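Local coordinates for protein exodeoxyribonuclease (Neisseria meningitidis, PDB 2JC5) that probably cleaves DNA at apurinic/apyrimidinic sites as a metal-dependent repair endonuclease and may also act as a 3'-5' exonuclease on double-stranded DNA, at residues K49-M54 / A70-R75; H55-C60 / V96-G101; A231-A236 / L250-D255. One frame throughout, in Å; residues are numbered along the deposited sequence.

Contact 1 of 3, residues K49-M54 / A70-R75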
# COMPACT_ATOMS: atom_id res chain seq x y z
N LYS A 49 15.68 -1.03 8.99
CA LYS A 49 16.15 0.01 8.08
C LYS A 49 16.68 -0.61 6.80
O LYS A 49 16.38 -0.14 5.71
CB LYS A 49 17.26 0.84 8.72
CG LYS A 49 16.81 1.68 9.88
CD LYS A 49 18.02 2.35 10.50
CE LYS A 49 17.74 2.90 11.83
NZ LYS A 49 18.93 3.64 12.30
N ASN A 50 17.46 -1.68 6.95
CA ASN A 50 18.12 -2.36 5.83
C ASN A 50 17.97 -3.87 5.97
O ASN A 50 18.95 -4.62 6.15
CB ASN A 50 19.59 -1.97 5.78
CG ASN A 50 19.77 -0.49 5.60
OD1 ASN A 50 20.02 0.24 6.56
ND2 ASN A 50 19.59 -0.02 4.38
N PRO A 51 16.71 -4.34 5.86
CA PRO A 51 16.48 -5.75 6.08
C PRO A 51 17.23 -6.61 5.05
O PRO A 51 17.14 -6.36 3.84
CB PRO A 51 14.96 -5.91 5.91
CG PRO A 51 14.51 -4.71 5.17
CD PRO A 51 15.47 -3.61 5.51
N HIS A 52 18.01 -7.57 5.53
CA HIS A 52 18.76 -8.48 4.66
C HIS A 52 19.70 -7.72 3.72
O HIS A 52 19.96 -8.16 2.59
CB HIS A 52 17.81 -9.38 3.85
CG HIS A 52 16.85 -10.15 4.69
ND1 HIS A 52 17.22 -11.28 5.40
CD2 HIS A 52 15.54 -9.95 4.95
CE1 HIS A 52 16.17 -11.73 6.06
NE2 HIS A 52 15.14 -10.95 5.80
N GLY A 53 20.15 -6.55 4.17
CA GLY A 53 21.04 -5.72 3.37
C GLY A 53 20.38 -4.94 2.25
O GLY A 53 21.05 -4.32 1.42
N MET A 54 19.05 -4.93 2.24
CA MET A 54 18.33 -4.14 1.26
C MET A 54 18.53 -2.67 1.57
O MET A 54 18.79 -2.29 2.70
CB MET A 54 16.84 -4.49 1.29
CG MET A 54 16.57 -5.91 0.82
SD MET A 54 14.89 -6.41 1.19
CE MET A 54 14.01 -5.86 -0.23
N ALA A 70 7.63 2.80 4.44
CA ALA A 70 8.98 2.55 3.94
C ALA A 70 8.95 1.78 2.64
O ALA A 70 8.00 1.05 2.33
CB ALA A 70 9.83 1.81 4.98
N VAL A 71 10.04 1.92 1.88
CA VAL A 71 10.29 1.12 0.70
C VAL A 71 11.66 0.46 0.87
O VAL A 71 12.66 1.15 1.10
CB VAL A 71 10.32 1.96 -0.58
CG1 VAL A 71 10.69 1.09 -1.78
CG2 VAL A 71 8.96 2.63 -0.86
N TYR A 72 11.68 -0.87 0.76
CA TYR A 72 12.92 -1.65 0.83
C TYR A 72 13.18 -2.25 -0.53
O TYR A 72 12.25 -2.73 -1.18
CB TYR A 72 12.78 -2.79 1.82
CG TYR A 72 12.39 -2.37 3.21
CD1 TYR A 72 13.21 -1.54 3.97
CD2 TYR A 72 11.23 -2.84 3.80
CE1 TYR A 72 12.84 -1.16 5.27
CE2 TYR A 72 10.87 -2.48 5.09
CZ TYR A 72 11.68 -1.65 5.82
OH TYR A 72 11.27 -1.31 7.10
N SER A 73 14.43 -2.22 -0.97
CA SER A 73 14.73 -2.70 -2.31
C SER A 73 16.09 -3.35 -2.35
O SER A 73 17.03 -2.87 -1.71
CB SER A 73 14.67 -1.55 -3.32
OG SER A 73 15.56 -0.49 -2.99
N LYS A 74 16.20 -4.44 -3.12
CA LYS A 74 17.51 -5.06 -3.31
C LYS A 74 18.49 -4.10 -3.98
O LYS A 74 19.68 -4.05 -3.61
CB LYS A 74 17.40 -6.37 -4.11
CG LYS A 74 16.66 -7.46 -3.40
CD LYS A 74 16.77 -8.81 -4.13
CE LYS A 74 16.27 -9.92 -3.26
NZ LYS A 74 16.35 -11.26 -3.95
N ARG A 75 18.02 -3.38 -4.99
CA ARG A 75 18.85 -2.45 -5.75
C ARG A 75 18.77 -1.04 -5.17
O ARG A 75 17.80 -0.69 -4.49
CB ARG A 75 18.43 -2.43 -7.21
CG ARG A 75 18.69 -3.77 -7.94
CD ARG A 75 20.18 -4.13 -8.01
O HOH W 1 20.76 -5.26 -1.48
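A single water molecule donates to K74 O at 2.7 Å and to G53 O at 3.1 Å, tying the turn in 49-54 to the residue just after strand 69-73. Every other meeting between the two segments is a packing contact, and its centre is the ring of Y72. P51 lies over one face of that ring: P51 CG is 3.7 Å from the centroid and 15° off the ring normal, which identifies a CH-pi contact displaced somewhat toward the rim. P51 CD reaches farther out, 3.4 Å from Y72 CD1, and the two side chains cross at about a right angle. At the ring edge, near its plane, K49 O comes within 3.7 Å of Y72 CE1. The Y72 hydroxyl is hydrogen-bonded to M48 O, so the ring is fixed at its far end as well as on its face.

M54 packs farther along the strand. Its CB rests 3.4 Å from S73 O, and the bend at chi3 (88°) swings CE back to 3.9 Å from Y72 CB. The loop's own shape is set by two overlapping beta turns, with backbone bonds from G53 N to N50 O and from M54 N to P51 O. N50 ND2 closes them over by donating to M54 O (2.9 Å, 159° at the hydrogen), in the carbonyl plane. I24 of helix 20-26 packs against both P51 and M54.

The chemistry is thus mainly apolar, with one water as the polar link. K49 O is buried without a hydrogen-bonding partner in the model, so the weakly positive rim of the Y72 ring may offset part of its partial negative charge.

Contact 2 of 3, residues H55-C60 / V96-G101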
# COMPACT_ATOMS: atom_id res chain seq x y z
N HIS A 55 18.39 -1.86 0.54
CA HIS A 55 18.30 -0.42 0.68
C HIS A 55 16.94 -0.10 1.26
O HIS A 55 15.97 -0.78 0.92
CB HIS A 55 18.45 0.22 -0.67
CG HIS A 55 19.78 -0.02 -1.27
ND1 HIS A 55 20.84 0.82 -1.05
CD2 HIS A 55 20.26 -1.06 -1.99
CE1 HIS A 55 21.91 0.34 -1.66
NE2 HIS A 55 21.59 -0.81 -2.24
N GLY A 56 16.87 0.88 2.16
CA GLY A 56 15.62 1.24 2.81
C GLY A 56 15.48 2.74 2.90
O GLY A 56 16.44 3.45 3.21
N HIS A 57 14.27 3.21 2.61
CA HIS A 57 13.92 4.61 2.72
C HIS A 57 12.56 4.70 3.35
O HIS A 57 11.65 3.93 3.01
CB HIS A 57 13.94 5.26 1.35
CG HIS A 57 15.31 5.26 0.76
ND1 HIS A 57 16.25 6.22 1.07
CD2 HIS A 57 15.94 4.33 -0.01
CE1 HIS A 57 17.39 5.92 0.47
NE2 HIS A 57 17.24 4.77 -0.18
N TRP A 58 12.43 5.60 4.31
CA TRP A 58 11.21 5.67 5.10
C TRP A 58 10.81 7.11 5.38
O TRP A 58 11.64 8.05 5.30
CB TRP A 58 11.38 4.90 6.42
CG TRP A 58 12.56 5.35 7.20
CD1 TRP A 58 12.62 6.41 8.07
CD2 TRP A 58 13.88 4.79 7.16
NE1 TRP A 58 13.89 6.53 8.57
CE2 TRP A 58 14.68 5.56 8.02
CE3 TRP A 58 14.46 3.72 6.47
CZ2 TRP A 58 16.03 5.30 8.21
CZ3 TRP A 58 15.82 3.47 6.66
CH2 TRP A 58 16.58 4.24 7.52
N HIS A 59 9.53 7.27 5.69
CA HIS A 59 9.01 8.54 6.18
C HIS A 59 8.20 8.22 7.43
O HIS A 59 7.15 7.59 7.33
CB HIS A 59 8.12 9.26 5.17
CG HIS A 59 7.90 10.71 5.51
ND1 HIS A 59 7.12 11.55 4.75
CD2 HIS A 59 8.35 11.46 6.54
CE1 HIS A 59 7.13 12.76 5.29
NE2 HIS A 59 7.89 12.74 6.36
N CYS A 60 8.71 8.66 8.58
CA CYS A 60 8.07 8.41 9.86
C CYS A 60 7.22 9.61 10.27
O CYS A 60 7.39 10.72 9.74
CB CYS A 60 9.12 8.13 10.94
SG CYS A 60 10.12 6.65 10.61
N VAL A 96 6.39 7.61 0.46
CA VAL A 96 7.80 7.51 0.03
C VAL A 96 7.81 7.03 -1.40
O VAL A 96 7.05 6.13 -1.76
CB VAL A 96 8.64 6.56 0.89
CG1 VAL A 96 10.03 6.26 0.25
CG2 VAL A 96 8.79 7.11 2.28
N ARG A 97 8.66 7.62 -2.21
CA ARG A 97 8.82 7.24 -3.62
C ARG A 97 10.28 6.92 -3.90
O ARG A 97 11.15 7.72 -3.59
CB ARG A 97 8.38 8.37 -4.53
CG ARG A 97 8.66 8.13 -6.00
CD ARG A 97 8.13 9.23 -6.88
NE ARG A 97 8.57 9.05 -8.26
CZ ARG A 97 8.05 9.67 -9.32
NH1 ARG A 97 7.04 10.52 -9.20
NH2 ARG A 97 8.52 9.41 -10.53
N CYS A 98 10.52 5.77 -4.51
CA CYS A 98 11.86 5.37 -4.93
C CYS A 98 11.90 5.14 -6.42
O CYS A 98 11.05 4.44 -6.97
CB CYS A 98 12.30 4.12 -4.18
SG CYS A 98 12.60 4.41 -2.45
N ASP A 99 12.90 5.73 -7.08
CA ASP A 99 13.10 5.63 -8.52
C ASP A 99 14.30 4.75 -8.86
O ASP A 99 15.36 4.83 -8.23
CB ASP A 99 13.34 7.02 -9.14
CG ASP A 99 12.20 7.98 -8.94
OD1 ASP A 99 11.06 7.54 -8.65
OD2 ASP A 99 12.46 9.20 -9.07
N PHE A 100 14.11 3.91 -9.87
CA PHE A 100 15.15 3.02 -10.38
C PHE A 100 15.11 3.14 -11.89
O PHE A 100 14.29 2.50 -12.56
CB PHE A 100 14.87 1.57 -10.00
CG PHE A 100 14.55 1.35 -8.55
CD1 PHE A 100 13.26 1.52 -8.09
CD2 PHE A 100 15.54 0.97 -7.64
CE1 PHE A 100 12.94 1.32 -6.74
CE2 PHE A 100 15.23 0.76 -6.30
CZ PHE A 100 13.94 0.92 -5.84
N GLY A 101 15.96 4.00 -12.45
CA GLY A 101 15.84 4.31 -13.86
C GLY A 101 14.45 4.86 -14.13
O GLY A 101 14.01 5.78 -13.44
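H57 and C98 face each other obliquely: C98 SG sits 4.9 Å from the centroid of the H57 imidazole and 53° off its normal, a sulfur-aromatic contact that is neither over the face nor at the edge. The sulfur touches the root of the side chain too, 4.1 Å from H57 CB. V96 meets the same strand with its two methyls spread apart. CG1 turns to H57, 4.0 Å from H57 O, while CG2 lies against the W58-H59 peptide, 3.5 Å from H59 N, and reaches H59 CB at 3.7 Å. Only the base of H59 takes part, because chi1 of -164° sets its CG anti to the backbone N and leads the imidazole away from V96.

The strand axes approach no closer than 7.3 Å and run at 151° to each other, too far apart for backbone pairing; the side chains of V96 and C98 bridge the gap, V96 resting partly on the backbone of 57-59, and the packing is face to face. Alternation along the strands fits this. W58, between H57 and H59, points away and bonds to E41 through NE1. R97 likewise points away from 55-60; D99 OD1, close to its guanidinium plane, accepts from R97 NE through the syn lone pair (2.9 Å), a salt bridge.

The interface belongs to the beta sandwich of the DNase I-like fold, where two mixed sheets pack together. Strand 55-59 is an edge strand of one sheet, paired with strand 69-73, whose V69 packs on V96. In the other sheet strand 79-82 lies beside 95-100, and its V80 touches both H57 and C98 while I82 touches H59.

Contact 3 of 3, residues A231-A236 / L250-D255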
# COMPACT_ATOMS: atom_id res chain seq x y z
N ALA A 231 0.52 -4.13 -18.30
CA ALA A 231 0.51 -5.19 -19.34
C ALA A 231 1.62 -6.23 -19.15
O ALA A 231 1.60 -7.26 -19.81
CB ALA A 231 0.65 -4.56 -20.73
N LYS A 232 2.56 -5.95 -18.27
CA LYS A 232 3.66 -6.85 -17.95
C LYS A 232 3.41 -7.69 -16.69
O LYS A 232 4.18 -8.60 -16.39
CB LYS A 232 4.96 -6.04 -17.83
CG LYS A 232 5.34 -5.44 -19.18
CD LYS A 232 6.64 -4.70 -19.23
CE LYS A 232 7.05 -4.48 -20.70
NZ LYS A 232 7.13 -5.73 -21.57
N ALA A 233 2.34 -7.41 -15.95
CA ALA A 233 1.99 -8.19 -14.77
C ALA A 233 1.61 -9.60 -15.19
O ALA A 233 0.75 -9.77 -16.04
CB ALA A 233 0.81 -7.55 -14.03
N VAL A 234 2.25 -10.59 -14.57
CA VAL A 234 2.00 -12.00 -14.91
C VAL A 234 1.20 -12.79 -13.87
O VAL A 234 0.51 -13.76 -14.20
CB VAL A 234 3.30 -12.75 -15.25
CG1 VAL A 234 3.92 -12.19 -16.52
CG2 VAL A 234 4.29 -12.72 -14.11
N SER A 235 1.26 -12.38 -12.61
CA SER A 235 0.52 -13.04 -11.56
C SER A 235 0.51 -12.22 -10.30
O SER A 235 1.29 -11.29 -10.13
CB SER A 235 1.10 -14.42 -11.28
OG SER A 235 2.32 -14.28 -10.62
N ALA A 236 -0.37 -12.59 -9.39
CA ALA A 236 -0.42 -11.95 -8.08
C ALA A 236 -1.02 -12.93 -7.09
O ALA A 236 -1.71 -13.89 -7.47
CB ALA A 236 -1.21 -10.66 -8.12
N LEU A 250 0.23 -8.19 -0.26
CA LEU A 250 -0.20 -8.25 -1.65
C LEU A 250 1.02 -8.33 -2.54
O LEU A 250 1.84 -7.42 -2.55
CB LEU A 250 -1.04 -7.02 -1.98
CG LEU A 250 -1.45 -6.81 -3.44
CD1 LEU A 250 -2.33 -7.96 -3.95
CD2 LEU A 250 -2.10 -5.45 -3.59
N VAL A 251 1.16 -9.46 -3.24
CA VAL A 251 2.35 -9.74 -4.02
C VAL A 251 2.01 -9.73 -5.50
O VAL A 251 1.08 -10.42 -5.91
CB VAL A 251 2.90 -11.14 -3.66
CG1 VAL A 251 4.20 -11.44 -4.45
CG2 VAL A 251 3.08 -11.29 -2.14
N VAL A 252 2.76 -8.99 -6.30
CA VAL A 252 2.55 -8.97 -7.76
C VAL A 252 3.88 -9.20 -8.44
O VAL A 252 4.89 -8.64 -8.01
CB VAL A 252 1.92 -7.66 -8.26
CG1 VAL A 252 1.61 -7.74 -9.77
CG2 VAL A 252 0.63 -7.35 -7.48
N GLU A 253 3.86 -10.03 -9.49
CA GLU A 253 5.05 -10.33 -10.29
C GLU A 253 4.90 -9.69 -11.65
O GLU A 253 3.90 -9.92 -12.32
CB GLU A 253 5.20 -11.85 -10.41
CG GLU A 253 5.54 -12.49 -9.09
CD GLU A 253 5.64 -13.98 -9.13
OE1 GLU A 253 6.48 -14.49 -9.90
OE2 GLU A 253 4.89 -14.64 -8.37
N TYR A 254 5.91 -8.91 -12.05
CA TYR A 254 5.93 -8.20 -13.31
C TYR A 254 7.08 -8.69 -14.18
O TYR A 254 8.19 -8.88 -13.71
CB TYR A 254 6.13 -6.70 -13.07
CG TYR A 254 5.06 -6.06 -12.21
CD1 TYR A 254 5.20 -6.02 -10.82
CD2 TYR A 254 3.94 -5.47 -12.78
CE1 TYR A 254 4.22 -5.44 -10.03
CE2 TYR A 254 2.97 -4.88 -12.00
CZ TYR A 254 3.10 -4.87 -10.62
OH TYR A 254 2.14 -4.30 -9.83
N ASP A 255 6.81 -8.90 -15.46
CA ASP A 255 7.86 -9.25 -16.42
C ASP A 255 8.54 -7.96 -16.84
O ASP A 255 8.23 -7.40 -17.89
CB ASP A 255 7.25 -9.97 -17.61
CG ASP A 255 8.28 -10.37 -18.63
OD1 ASP A 255 9.47 -10.33 -18.29
OD2 ASP A 255 7.87 -10.74 -19.76
O HOH W 2 9.05 -7.07 -20.48
O HOH W 3 1.92 -14.62 -7.53
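V251 offers its carbonyl to A236: the CA-H of A236 approaches V251 O with a CA-O distance of 3.0 Å. V252 comes next, opposite A236 in a non-hydrogen-bonded antiparallel pair, with its CG2 3.8 Å from A236 CB. The other methyl of V252, CG1, turns toward A233 and also lies over one face of the Y254 ring, near its rim.

E253 carries two backbone bonds. E253 N donates to S235 O at 2.9 Å and 177°, and E253 O accepts from V234 N, also at 2.9 Å and 169°. Both V234 and S235 therefore stand opposite one residue, and the register moves by one between the A233-Y254 and S235-E253 pairs: a beta bulge in 233-236. V234 crosses E253 at about a right angle, CG2 against CB. A water links S235 OG to E253 OE2, although this rests on one of two conformers of E253 and is doubtful.

Y254 returns to the side of V252, laying its CD2 4.0 Å from A233 CB; its hydroxyl bonds to Q223 of strand 217-225. D255 ends the pairing, with D255 N donating to K232 O at 2.8 Å from 39° above the carbonyl plane. The lysine chain folds over D255 O and, bent at chi4, brings NZ to a water (2.6 Å) that donates in turn to D255 O (2.7 Å).

Two unlike surfaces result. A233, A236, V252 and Y254 form an apolar side, with helix 191-195 packed on the two alanines, whereas at the S235-E253 pair the opposite face is polar. K232 and D255 meet through water and backbone, not a direct ion pair.

How the contacts relate
Contacts 1 and 2 are neighbours, their centres 9 Å apart, and are joined directly by strand pairing: V71 N lies 2.8 Å from H57 O and S73 O 2.8 Å from H55 N, both probable hydrogen bonds. Contact 3 is remote, its centre about 20 Å from either and its nearest atoms about 11 Å away. All three nevertheless reach one six-stranded sheet, whose outermost strands are 55-59 and 233-238. None touches the metal site directly. The side chain of Y72 is about 11 Å from that of E36, which binds magnesium with N10; that of H59 is about 9 Å from that of Y109, a predicted active-site residue, and that of V252 about 10 Å from that of D221, predicted to matter for catalysis.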